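Local coordinates for protein toll-like receptor 6, Variable lymphocyte receptor B (Mus musculus, PDB 3A79) that probably recognises microbial lipopeptides as the leucine-rich-repeat ectodomain of an innate immune receptor, here an engineered fusion with a hagfish lymphocyte receptor fragment, at residues Ser90-Val95 / Asn114-Pro119; His222-Asn227 / Thr255-Glu260; Leu281-Leu286 / Leu307-Val312. All coordinates share one frame; numbering follows the deposited sequence.

Contact 1: Ser90-Val95 / Asn114-Pro119. With NAG (2-acetamido-2-deoxy-beta-D-glucopyranose), chain L.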
loop_
_atom_site.group_PDB
_atom_site.type_symbol
_atom_site.label_atom_id
_atom_site.label_comp_id
_atom_site.label_asym_id
_atom_site.label_seq_id
_atom_site.Cartn_x
_atom_site.Cartn_y
_atom_site.Cartn_z
ATOM N N SER B 90 -48.810 5.732 25.744
ATOM C CA SER B 90 -48.910 6.595 26.903
ATOM C C SER B 90 -47.952 6.129 28.000
ATOM O O SER B 90 -47.633 4.943 28.100
ATOM C CB SER B 90 -50.337 6.595 27.424
ATOM O OG SER B 90 -50.576 7.748 28.210
ATOM N N LEU B 91 -47.484 7.066 28.818
ATOM C CA LEU B 91 -46.651 6.718 29.962
ATOM C C LEU B 91 -47.108 7.468 31.209
ATOM O O LEU B 91 -46.954 8.684 31.298
ATOM C CB LEU B 91 -45.183 7.032 29.683
ATOM C CG LEU B 91 -44.184 6.129 30.408
ATOM C CD1 LEU B 91 -42.914 6.894 30.750
ATOM C CD2 LEU B 91 -44.813 5.534 31.661
ATOM N N ASP B 92 -47.658 6.736 32.171
ATOM C CA ASP B 92 -48.100 7.321 33.425
ATOM C C ASP B 92 -46.995 7.216 34.485
ATOM O O ASP B 92 -46.698 6.129 34.962
ATOM C CB ASP B 92 -49.383 6.624 33.884
ATOM C CG ASP B 92 -50.018 7.284 35.106
ATOM O OD1 ASP B 92 -49.368 8.142 35.743
ATOM O OD2 ASP B 92 -51.174 6.934 35.435
ATOM N N PHE B 93 -46.386 8.344 34.848
ATOM C CA PHE B 93 -45.287 8.349 35.817
ATOM C C PHE B 93 -45.669 7.915 37.230
ATOM O O PHE B 93 -44.805 7.808 38.092
ATOM C CB PHE B 93 -44.619 9.721 35.899
ATOM C CG PHE B 93 -43.716 10.025 34.752
ATOM C CD1 PHE B 93 -43.913 11.152 33.978
ATOM C CD2 PHE B 93 -42.667 9.189 34.441
ATOM C CE1 PHE B 93 -43.075 11.436 32.910
ATOM C CE2 PHE B 93 -41.828 9.467 33.371
ATOM C CZ PHE B 93 -42.035 10.594 32.604
ATOM N N HIS B 94 -46.951 7.690 37.485
ATOM C CA HIS B 94 -47.365 7.219 38.806
ATOM C C HIS B 94 -47.154 5.708 38.858
ATOM O O HIS B 94 -46.935 5.110 39.916
ATOM C CB HIS B 94 -48.823 7.591 39.094
ATOM C CG HIS B 94 -49.274 7.238 40.479
ATOM N ND1 HIS B 94 -48.871 7.942 41.595
ATOM C CD2 HIS B 94 -50.087 6.252 40.930
ATOM C CE1 HIS B 94 -49.417 7.407 42.672
ATOM N NE2 HIS B 94 -50.159 6.379 42.297
ATOM N N VAL B 95 -47.219 5.102 37.683
ATOM C CA VAL B 95 -46.909 3.697 37.503
ATOM C C VAL B 95 -45.655 3.256 38.283
ATOM O O VAL B 95 -45.602 2.140 38.792
ATOM C CB VAL B 95 -46.780 3.406 35.994
ATOM C CG1 VAL B 95 -45.583 2.515 35.692
ATOM C CG2 VAL B 95 -48.104 2.866 35.440
ATOM N N ASN B 114 -48.567 11.077 25.049
ATOM C CA ASN B 114 -49.075 11.614 26.310
ATOM C C ASN B 114 -48.151 11.158 27.453
ATOM O O ASN B 114 -47.492 10.126 27.343
ATOM C CB ASN B 114 -50.536 11.167 26.538
ATOM C CG ASN B 114 -51.290 12.030 27.591
ATOM O OD1 ASN B 114 -50.837 13.106 27.987
ATOM N ND2 ASN B 114 -52.455 11.544 28.027
ATOM N N ILE B 115 -48.106 11.925 28.541
ATOM C CA ILE B 115 -47.163 11.690 29.637
ATOM C C ILE B 115 -47.621 12.364 30.949
ATOM O O ILE B 115 -47.971 13.542 30.962
ATOM C CB ILE B 115 -45.754 12.215 29.243
ATOM C CG1 ILE B 115 -44.936 11.141 28.559
ATOM C CG2 ILE B 115 -44.965 12.671 30.437
ATOM C CD1 ILE B 115 -43.480 11.468 28.587
ATOM N N SER B 116 -47.628 11.623 32.055
ATOM C CA SER B 116 -47.904 12.237 33.355
ATOM C C SER B 116 -47.000 13.451 33.515
ATOM O O SER B 116 -45.853 13.434 33.076
ATOM C CB SER B 116 -47.672 11.249 34.506
ATOM O OG SER B 116 -47.634 11.914 35.766
ATOM N N CYS B 117 -47.510 14.509 34.136
ATOM C CA CYS B 117 -46.738 15.743 34.253
ATOM C C CYS B 117 -45.646 15.679 35.327
ATOM O O CYS B 117 -44.699 16.470 35.304
ATOM C CB CYS B 117 -47.658 16.949 34.476
ATOM S SG CYS B 117 -48.162 17.860 32.969
ATOM N N CYS B 118 -45.757 14.730 36.255
ATOM C CA CYS B 118 -44.778 14.652 37.335
ATOM C C CYS B 118 -43.931 13.374 37.368
ATOM O O CYS B 118 -44.327 12.374 37.982
ATOM C CB CYS B 118 -45.445 14.875 38.684
ATOM S SG CYS B 118 -44.280 15.428 39.930
ATOM N N PRO B 119 -42.755 13.418 36.711
ATOM C CA PRO B 119 -41.723 12.382 36.719
ATOM C C PRO B 119 -41.132 12.206 38.104
ATOM O O PRO B 119 -41.053 13.167 38.865
ATOM C CB PRO B 119 -40.647 12.958 35.792
ATOM C CG PRO B 119 -41.360 13.879 34.917
ATOM C CD PRO B 119 -42.403 14.508 35.787
HETATM C C1 NAG L . -40.853 16.229 44.689
HETATM C C2 NAG L . -42.028 15.264 44.960
HETATM C C3 NAG L . -42.209 14.828 46.437
HETATM C C4 NAG L . -40.863 14.313 46.958
HETATM C C5 NAG L . -39.730 15.306 46.678
HETATM C C6 NAG L . -38.406 14.619 46.993
HETATM C C7 NAG L . -43.841 15.155 43.385
HETATM C C8 NAG L . -45.334 15.274 43.269
HETATM N N2 NAG L . -43.252 15.800 44.391
HETATM O O3 NAG L . -43.243 13.850 46.629
HETATM O O4 NAG L . -40.889 14.027 48.349
HETATM O O5 NAG L . -39.662 15.796 45.342
HETATM O O6 NAG L . -37.349 15.414 46.511
HETATM O O7 NAG L . -43.202 14.478 42.577
#
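Ser90 opens the contact by laying OG alongside CB of Asn114, 3.8 Å away, where two short parallel strands meet in the Toll-like receptor part of the fusion. Leu91 supplies the backbone pairing: its N makes a weak hydrogen bond to Asn114 O, whereas its carbonyl O receives a straighter one from Ser116 N at 3.1 Å. Asp92 then turns the chain. Its OD1 lies near CB of Ser116 and accepts from His94 N, above the carboxylate plane, forming an Asx turn within a type I beta turn. Phe93 contributes most to the packing. With CG anti to the carbonyl carbon (chi1 -76°), its ring reaches across to the other segment; Pro119 CA sits over one face, 3.9 Å from the centroid, in a CH-pi contact, Ser116 O comes at the edge, and Ile115 CG2 approaches obliquely. A serine at this position would probably leave Pro119 and Ile115 facing a gap and forfeit the CH-pi contact. Around this two-stranded pairing, which stands apart from the long series of parallel repeat strands, Ile115 packs on Leu128 and Phe133, Pro119 on Phe142, and Cys117 is tied to Cys139 by a disulfide.

Contact 2: His222-Asn227 / Thr255-Glu260. With NAG (2-acetamido-2-deoxy-beta-D-glucopyranose), chain F.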
loop_
_atom_site.group_PDB
_atom_site.type_symbol
_atom_site.label_atom_id
_atom_site.label_comp_id
_atom_site.label_asym_id
_atom_site.label_seq_id
_atom_site.Cartn_x
_atom_site.Cartn_y
_atom_site.Cartn_z
ATOM N N HIS B 222 -20.663 21.968 24.521
ATOM C CA HIS B 222 -20.536 21.167 23.322
ATOM C C HIS B 222 -21.873 21.154 22.610
ATOM O O HIS B 222 -22.888 20.725 23.159
ATOM C CB HIS B 222 -20.106 19.748 23.703
ATOM C CG HIS B 222 -19.707 18.890 22.541
ATOM N ND1 HIS B 222 -18.935 19.357 21.499
ATOM C CD2 HIS B 222 -19.945 17.584 22.276
ATOM C CE1 HIS B 222 -18.732 18.380 20.633
ATOM N NE2 HIS B 222 -19.336 17.294 21.080
ATOM N N LEU B 223 -21.876 21.676 21.394
ATOM C CA LEU B 223 -23.038 21.576 20.539
ATOM C C LEU B 223 -22.788 20.400 19.636
ATOM O O LEU B 223 -21.670 20.210 19.168
ATOM C CB LEU B 223 -23.196 22.829 19.691
ATOM C CG LEU B 223 -24.282 22.686 18.635
ATOM C CD1 LEU B 223 -25.653 22.641 19.306
ATOM C CD2 LEU B 223 -24.181 23.834 17.679
ATOM N N GLN B 224 -23.812 19.602 19.382
ATOM C CA GLN B 224 -23.630 18.477 18.484
ATOM C C GLN B 224 -24.835 18.190 17.604
ATOM O O GLN B 224 -25.937 17.947 18.103
ATOM C CB GLN B 224 -23.253 17.244 19.273
ATOM C CG GLN B 224 -22.605 16.214 18.412
ATOM C CD GLN B 224 -22.710 14.855 19.013
ATOM O OE1 GLN B 224 -22.681 14.718 20.241
ATOM N NE2 GLN B 224 -22.858 13.832 18.160
ATOM N N LEU B 225 -24.611 18.219 16.291
ATOM C CA LEU B 225 -25.687 18.048 15.322
ATOM C C LEU B 225 -25.472 16.777 14.529
ATOM O O LEU B 225 -24.352 16.496 14.111
ATOM C CB LEU B 225 -25.754 19.218 14.328
ATOM C CG LEU B 225 -25.473 20.675 14.685
ATOM C CD1 LEU B 225 -26.013 21.544 13.575
ATOM C CD2 LEU B 225 -26.085 21.072 16.007
ATOM N N SER B 226 -26.556 16.041 14.291
ATOM C CA SER B 226 -26.504 14.778 13.564
ATOM C C SER B 226 -27.533 14.708 12.433
ATOM O O SER B 226 -28.671 15.135 12.597
ATOM C CB SER B 226 -26.717 13.619 14.529
ATOM O OG SER B 226 -25.728 13.621 15.548
ATOM N N ASN B 227 -27.117 14.152 11.295
ATOM C CA ASN B 227 -27.956 14.050 10.100
ATOM C C ASN B 227 -28.118 15.399 9.395
ATOM O O ASN B 227 -29.192 16.005 9.405
ATOM C CB ASN B 227 -29.330 13.449 10.422
ATOM C CG ASN B 227 -29.246 12.056 11.060
ATOM O OD1 ASN B 227 -28.187 11.421 11.102
ATOM N ND2 ASN B 227 -30.382 11.579 11.559
ATOM N N THR B 255 -19.580 19.568 17.075
ATOM C CA THR B 255 -19.455 18.301 16.386
ATOM C C THR B 255 -20.553 18.099 15.349
ATOM O O THR B 255 -21.745 18.118 15.668
ATOM C CB THR B 255 -19.472 17.157 17.368
ATOM O OG1 THR B 255 -18.318 17.255 18.205
ATOM C CG2 THR B 255 -19.452 15.831 16.636
ATOM N N LEU B 256 -20.128 17.919 14.101
ATOM C CA LEU B 256 -21.021 17.606 12.994
ATOM C C LEU B 256 -20.948 16.101 12.670
ATOM O O LEU B 256 -19.872 15.584 12.421
ATOM C CB LEU B 256 -20.621 18.453 11.780
ATOM C CG LEU B 256 -21.292 19.828 11.596
ATOM C CD1 LEU B 256 -21.675 20.474 12.922
ATOM C CD2 LEU B 256 -20.453 20.788 10.725
ATOM N N GLN B 257 -22.080 15.398 12.694
ATOM C CA GLN B 257 -22.114 13.951 12.408
ATOM C C GLN B 257 -22.993 13.628 11.218
ATOM O O GLN B 257 -24.113 14.122 11.111
ATOM C CB GLN B 257 -22.639 13.164 13.599
ATOM C CG GLN B 257 -21.618 12.337 14.314
ATOM C CD GLN B 257 -22.223 11.593 15.490
ATOM O OE1 GLN B 257 -21.912 11.888 16.644
ATOM N NE2 GLN B 257 -23.104 10.630 15.203
ATOM N N HIS B 258 -22.490 12.795 10.321
ATOM C CA HIS B 258 -23.254 12.421 9.135
ATOM C C HIS B 258 -23.635 13.573 8.188
ATOM O O HIS B 258 -24.746 13.605 7.665
ATOM C CB HIS B 258 -24.487 11.653 9.579
ATOM C CG HIS B 258 -24.200 10.674 10.672
ATOM N ND1 HIS B 258 -24.750 10.778 11.931
ATOM C CD2 HIS B 258 -23.385 9.594 10.705
ATOM C CE1 HIS B 258 -24.302 9.793 12.688
ATOM N NE2 HIS B 258 -23.473 9.061 11.968
ATOM N N ILE B 259 -22.703 14.494 7.948
ATOM C CA ILE B 259 -22.924 15.617 7.036
ATOM C C ILE B 259 -22.628 15.219 5.604
ATOM O O ILE B 259 -21.495 14.901 5.270
ATOM C CB ILE B 259 -21.976 16.790 7.335
ATOM C CG1 ILE B 259 -21.594 16.807 8.805
ATOM C CG2 ILE B 259 -22.573 18.107 6.910
ATOM C CD1 ILE B 259 -20.479 15.857 9.127
ATOM N N GLU B 260 -23.643 15.240 4.755
ATOM C CA GLU B 260 -23.418 15.120 3.329
ATOM C C GLU B 260 -23.591 16.497 2.762
ATOM O O GLU B 260 -24.646 17.102 2.924
ATOM C CB GLU B 260 -24.448 14.209 2.687
ATOM C CG GLU B 260 -24.653 14.528 1.223
ATOM C CD GLU B 260 -25.955 13.987 0.686
ATOM O OE1 GLU B 260 -26.589 14.687 -0.145
ATOM O OE2 GLU B 260 -26.341 12.871 1.103
HETATM C C1 NAG F . -22.926 8.401 7.278
HETATM C C2 NAG F . -23.598 7.255 8.046
HETATM C C3 NAG F . -24.851 6.691 7.390
HETATM C C4 NAG F . -25.687 7.726 6.633
HETATM C C5 NAG F . -24.880 8.832 5.958
HETATM C C6 NAG F . -25.825 9.955 5.534
HETATM C C7 NAG F . -22.244 5.770 9.470
HETATM C C8 NAG F . -20.815 5.326 9.559
HETATM N N2 NAG F . -22.674 6.149 8.253
HETATM O O3 NAG F . -25.640 6.141 8.423
HETATM O O4 NAG F . -26.485 7.056 5.671
HETATM O O5 NAG F . -23.870 9.348 6.803
HETATM O O6 NAG F . -25.123 10.989 4.877
HETATM O O7 NAG F . -22.934 5.763 10.494
#
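Residues His222 to Asn227 and Thr255 to Gln257 run parallel in the Toll-like receptor part, their strand axes 4.9 Å apart and only 10° from alignment. Four backbone hydrogen bonds zip them together: Thr255 N to Leu223 O, Leu225 N to Thr255 O, Gln257 N to Leu225 O and Asn227 N to Gln257 O. The bond given by Leu225 N is 2.9 Å long and almost collinear with the carbonyl of Thr255. Past Gln257 the chain turns a corner at His258.

The side chains sort by face. On one, Gln224 lies beside Thr255, pointing the same way, with CG 3.4 Å from Thr255 CB. Because its CG is anti to the backbone N (chi1 -160°) and the chain stays extended, the amide is carried along the face to Gln257; the two amide planes are 36° apart, and the angle is too poor for a hydrogen bond between them. Ser226 OG rests 3.7 Å from Gln257 CB. On the other face Leu225 and Leu256 run side by side, CG to CD1 4.2 Å, and Leu225 continues onto Leu238 and Leu242 of helix 235-246. At the corner Asn227 and His258 lie alongside each other, while Asn227 ND2 is hydrogen-bonded to Phe203 O. The His258 ring also brings CD2 to 3.5 Å from C2 of the N-acetylglucosamine carried by Asn285.

The chemistry is thus divided: four backbone bonds make the join, leucines pack toward helix 235-246, and the opposite face is polar, with Thr255 OG1 making a weak hydrogen bond to Asn282 ND2 on the next strand.

Contact 3: Leu281-Leu286 / Leu307-Val312. With NAG (2-acetamido-2-deoxy-beta-D-glucopyranose), chain F; NAG (2-acetamido-2-deoxy-beta-D-glucopyranose), chain G; NAG (2-acetamido-2-deoxy-beta-D-glucopyranose), chain C.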
loop_
_atom_site.group_PDB
_atom_site.type_symbol
_atom_site.label_atom_id
_atom_site.label_comp_id
_atom_site.label_asym_id
_atom_site.label_seq_id
_atom_site.Cartn_x
_atom_site.Cartn_y
_atom_site.Cartn_z
ATOM N N LEU B 281 -13.402 21.815 16.731
ATOM C CA LEU B 281 -14.380 21.461 15.712
ATOM C C LEU B 281 -14.169 20.025 15.256
ATOM O O LEU B 281 -13.064 19.657 14.864
ATOM C CB LEU B 281 -14.240 22.396 14.520
ATOM C CG LEU B 281 -15.244 22.158 13.409
ATOM C CD1 LEU B 281 -16.626 22.081 14.011
ATOM C CD2 LEU B 281 -15.155 23.288 12.427
ATOM N N ASN B 282 -15.221 19.211 15.317
ATOM C CA ASN B 282 -15.128 17.798 14.932
ATOM C C ASN B 282 -16.169 17.411 13.898
ATOM O O ASN B 282 -17.340 17.768 14.018
ATOM C CB ASN B 282 -15.290 16.892 16.149
ATOM C CG ASN B 282 -14.431 17.324 17.311
ATOM O OD1 ASN B 282 -13.223 17.106 17.314
ATOM N ND2 ASN B 282 -15.051 17.941 18.313
ATOM N N ILE B 283 -15.741 16.673 12.886
ATOM C CA ILE B 283 -16.651 16.210 11.845
ATOM C C ILE B 283 -16.515 14.696 11.664
ATOM O O ILE B 283 -15.411 14.179 11.536
ATOM C CB ILE B 283 -16.401 16.963 10.516
ATOM C CG1 ILE B 283 -16.661 18.452 10.703
ATOM C CG2 ILE B 283 -17.259 16.400 9.402
ATOM C CD1 ILE B 283 -16.064 19.319 9.620
ATOM N N TYR B 284 -17.643 13.995 11.674
ATOM C CA TYR B 284 -17.675 12.534 11.598
ATOM C C TYR B 284 -18.531 12.075 10.425
ATOM O O TYR B 284 -19.679 12.479 10.306
ATOM C CB TYR B 284 -18.270 11.963 12.883
ATOM C CG TYR B 284 -17.320 11.902 14.059
ATOM C CD1 TYR B 284 -16.406 10.860 14.178
ATOM C CD2 TYR B 284 -17.348 12.867 15.066
ATOM C CE1 TYR B 284 -15.534 10.784 15.257
ATOM C CE2 TYR B 284 -16.477 12.799 16.153
ATOM C CZ TYR B 284 -15.572 11.753 16.239
ATOM O OH TYR B 284 -14.699 11.660 17.300
ATOM N N ASN B 285 -17.988 11.222 9.564
ATOM C CA ASN B 285 -18.764 10.691 8.439
ATOM C C ASN B 285 -19.242 11.830 7.524
ATOM O O ASN B 285 -20.434 12.034 7.305
ATOM C CB ASN B 285 -19.903 9.794 8.971
ATOM C CG ASN B 285 -20.831 9.265 7.889
ATOM O OD1 ASN B 285 -20.450 9.103 6.724
ATOM N ND2 ASN B 285 -22.072 8.965 8.299
ATOM N N LEU B 286 -18.269 12.561 6.990
ATOM C CA LEU B 286 -18.484 13.579 5.965
ATOM C C LEU B 286 -18.570 12.978 4.552
ATOM O O LEU B 286 -17.822 12.057 4.220
ATOM C CB LEU B 286 -17.343 14.602 6.022
ATOM C CG LEU B 286 -17.200 15.630 4.904
ATOM C CD1 LEU B 286 -18.328 16.620 4.985
ATOM C CD2 LEU B 286 -15.870 16.333 5.026
ATOM N N LEU B 307 -9.170 21.304 14.295
ATOM C CA LEU B 307 -10.074 20.627 13.367
ATOM C C LEU B 307 -9.790 19.128 13.378
ATOM O O LEU B 307 -8.637 18.693 13.399
ATOM C CB LEU B 307 -9.925 21.173 11.953
ATOM C CG LEU B 307 -10.983 20.656 10.983
ATOM C CD1 LEU B 307 -12.361 20.908 11.554
ATOM C CD2 LEU B 307 -10.825 21.335 9.635
ATOM N N MET B 308 -10.848 18.333 13.378
ATOM C CA MET B 308 -10.693 16.890 13.395
ATOM C C MET B 308 -11.750 16.249 12.505
ATOM O O MET B 308 -12.940 16.283 12.820
ATOM C CB MET B 308 -10.835 16.362 14.814
ATOM C CG MET B 308 -10.250 14.980 15.005
ATOM S SD MET B 308 -11.412 13.767 15.644
ATOM C CE MET B 308 -12.366 13.480 14.172
ATOM N N ILE B 309 -11.313 15.673 11.389
ATOM C CA ILE B 309 -12.217 15.024 10.450
ATOM C C ILE B 309 -11.927 13.526 10.396
ATOM O O ILE B 309 -10.770 13.116 10.301
ATOM C CB ILE B 309 -12.088 15.635 9.047
ATOM C CG1 ILE B 309 -12.130 17.158 9.136
ATOM C CG2 ILE B 309 -13.205 15.157 8.160
ATOM C CD1 ILE B 309 -12.410 17.836 7.817
ATOM N N GLU B 310 -12.978 12.712 10.472
ATOM C CA GLU B 310 -12.819 11.261 10.477
ATOM C C GLU B 310 -13.897 10.565 9.679
ATOM O O GLU B 310 -15.083 10.760 9.918
ATOM C CB GLU B 310 -12.802 10.696 11.902
ATOM C CG GLU B 310 -12.179 9.300 11.984
ATOM C CD GLU B 310 -12.267 8.658 13.367
ATOM O OE1 GLU B 310 -12.080 9.364 14.391
ATOM O OE2 GLU B 310 -12.512 7.430 13.419
ATOM N N HIS B 311 -13.467 9.727 8.747
ATOM C CA HIS B 311 -14.377 8.968 7.895
ATOM C C HIS B 311 -14.976 9.855 6.829
ATOM O O HIS B 311 -16.013 10.472 7.038
ATOM C CB HIS B 311 -15.494 8.306 8.699
ATOM C CG HIS B 311 -16.272 7.300 7.913
ATOM N ND1 HIS B 311 -15.665 6.315 7.164
ATOM C CD2 HIS B 311 -17.603 7.131 7.744
ATOM C CE1 HIS B 311 -16.587 5.584 6.570
ATOM N NE2 HIS B 311 -17.774 6.056 6.908
ATOM N N VAL B 312 -14.321 9.914 5.680
ATOM C CA VAL B 312 -14.753 10.811 4.632
ATOM C C VAL B 312 -15.023 10.024 3.374
ATOM O O VAL B 312 -14.114 9.413 2.818
ATOM C CB VAL B 312 -13.688 11.866 4.337
ATOM C CG1 VAL B 312 -14.156 12.776 3.217
ATOM C CG2 VAL B 312 -13.380 12.661 5.594
HETATM C C1 NAG F . -22.926 8.401 7.278
HETATM C C2 NAG F . -23.598 7.255 8.046
HETATM C C3 NAG F . -24.851 6.691 7.390
HETATM C C4 NAG F . -25.687 7.726 6.633
HETATM C C5 NAG F . -24.880 8.832 5.958
HETATM C C6 NAG F . -25.825 9.955 5.534
HETATM C C7 NAG F . -22.244 5.770 9.470
HETATM C C8 NAG F . -20.815 5.326 9.559
HETATM N N2 NAG F . -22.674 6.149 8.253
HETATM O O3 NAG F . -25.640 6.141 8.423
HETATM O O4 NAG F . -26.485 7.056 5.671
HETATM O O5 NAG F . -23.870 9.348 6.803
HETATM O O6 NAG F . -25.123 10.989 4.877
HETATM O O7 NAG F . -22.934 5.763 10.494
HETATM C C1 NAG G . -9.431 7.078 16.435
HETATM C C2 NAG G . -10.051 5.852 15.743
HETATM C C3 NAG G . -11.469 5.583 16.221
HETATM C C4 NAG G . -11.479 5.478 17.741
HETATM C C5 NAG G . -10.963 6.797 18.312
HETATM C C6 NAG G . -10.857 6.756 19.830
HETATM C C7 NAG G . -9.229 5.177 13.565
HETATM C C8 NAG G . -9.442 5.219 12.071
HETATM N N2 NAG G . -10.045 5.935 14.296
HETATM O O3 NAG G . -12.006 4.446 15.570
HETATM O O4 NAG G . -12.789 5.188 18.196
HETATM O O5 NAG G . -9.674 7.109 17.827
HETATM O O6 NAG G . -9.806 5.889 20.201
HETATM O O7 NAG G . -8.332 4.484 14.073
HETATM C C1 NAG C . -5.228 10.064 15.117
HETATM C C2 NAG C . -5.398 9.796 16.614
HETATM C C3 NAG C . -6.261 8.573 16.940
HETATM C C4 NAG C . -7.492 8.429 16.042
HETATM C C5 NAG C . -7.147 8.744 14.587
HETATM C C6 NAG C . -8.411 8.826 13.750
HETATM C C7 NAG C . -3.604 10.465 18.135
HETATM C C8 NAG C . -2.300 10.069 18.774
HETATM N N2 NAG C . -4.098 9.611 17.232
HETATM O O3 NAG C . -6.648 8.601 18.302
HETATM O O4 NAG C . -8.003 7.107 16.201
HETATM O O5 NAG C . -6.477 9.980 14.470
HETATM O O6 NAG C . -9.337 9.649 14.425
HETATM O O7 NAG C . -4.158 11.525 18.447
#
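Neighbouring strands of a leucine-rich-repeat solenoid meet in the Toll-like receptor part where Leu281 to Leu286 pairs in parallel with Leu307 to Val312. The ladder runs through Met308 N to Leu281 O, Ile283 N to Met308 O, Glu310 N to Ile283 O and Asn285 N to Glu310 O, with a weak bond from Leu286 N to His311 O beyond it. The axes of 281-284 and 307-312 lie 4.8 Å apart, 8° from alignment; the chain turns a corner at Asn285.

On the interior face Leu281 and Leu307 lie side by side, Leu281 CG 3.6 Å from Leu307 CD1, and Ile283 meets Ile309 through their CD1 methyls. Phe270 of helix 263-273 and Phe328 of helix 321-329 cover this face. On the other face Met308, bent along its chain, sets CE over one face of the Tyr284 ring, 4.2 Å from CZ; its SD stands oblique to the ring in a Met-aromatic contact. Asn282 OD1 lies against Met308 CB.

Two glycans frame the pair. Asn285 carries a sugar bonded covalently through ND2, and its OD1 is 3.6 Å from CD2 of His311, whose ND1 is hydrogen-bonded to Asp340 OD2. Glu310, its CG anti to the backbone N (chi1 -160°) and its chain extended, reaches two linked sugars of a second glycan: OE1 accepts from O6 of one at 2.8 Å and OE2 from N2 of the next at 3.0 Å. Both carboxylate oxygens are thereby engaged, which probably fixes the group's rotation.

Parallel strands paired in register, with aliphatic residues inside and a mixed face of polar, methionine and tyrosine side chains on the other side, are characteristic of a leucine-rich-repeat solenoid.

Overall arrangement
Contacts 2 and 3 are adjacent, centres 9 Å apart, and share the ladder: strands 252-261 and 278-288 are neighbours, and Leu256 N probably hydrogen-bonds to Asn282 O. Both also touch the sugar carried by Asn285. Contact 3 is the more buried, with aliphatic pairs below and glycan-bound polar groups above; contact 2, partly buried, has amides and hydroxyls on one face and a leucine pair on the other. Contact 1, about 31 and 40 Å from the others between centres, lies toward the surface on a separate two-stranded pairing. There the backbone pairing is down to two bonds, one weak, and packing centres on an aromatic ring against proline and isoleucine, where contacts 2 and 3 pair aliphatic side chains.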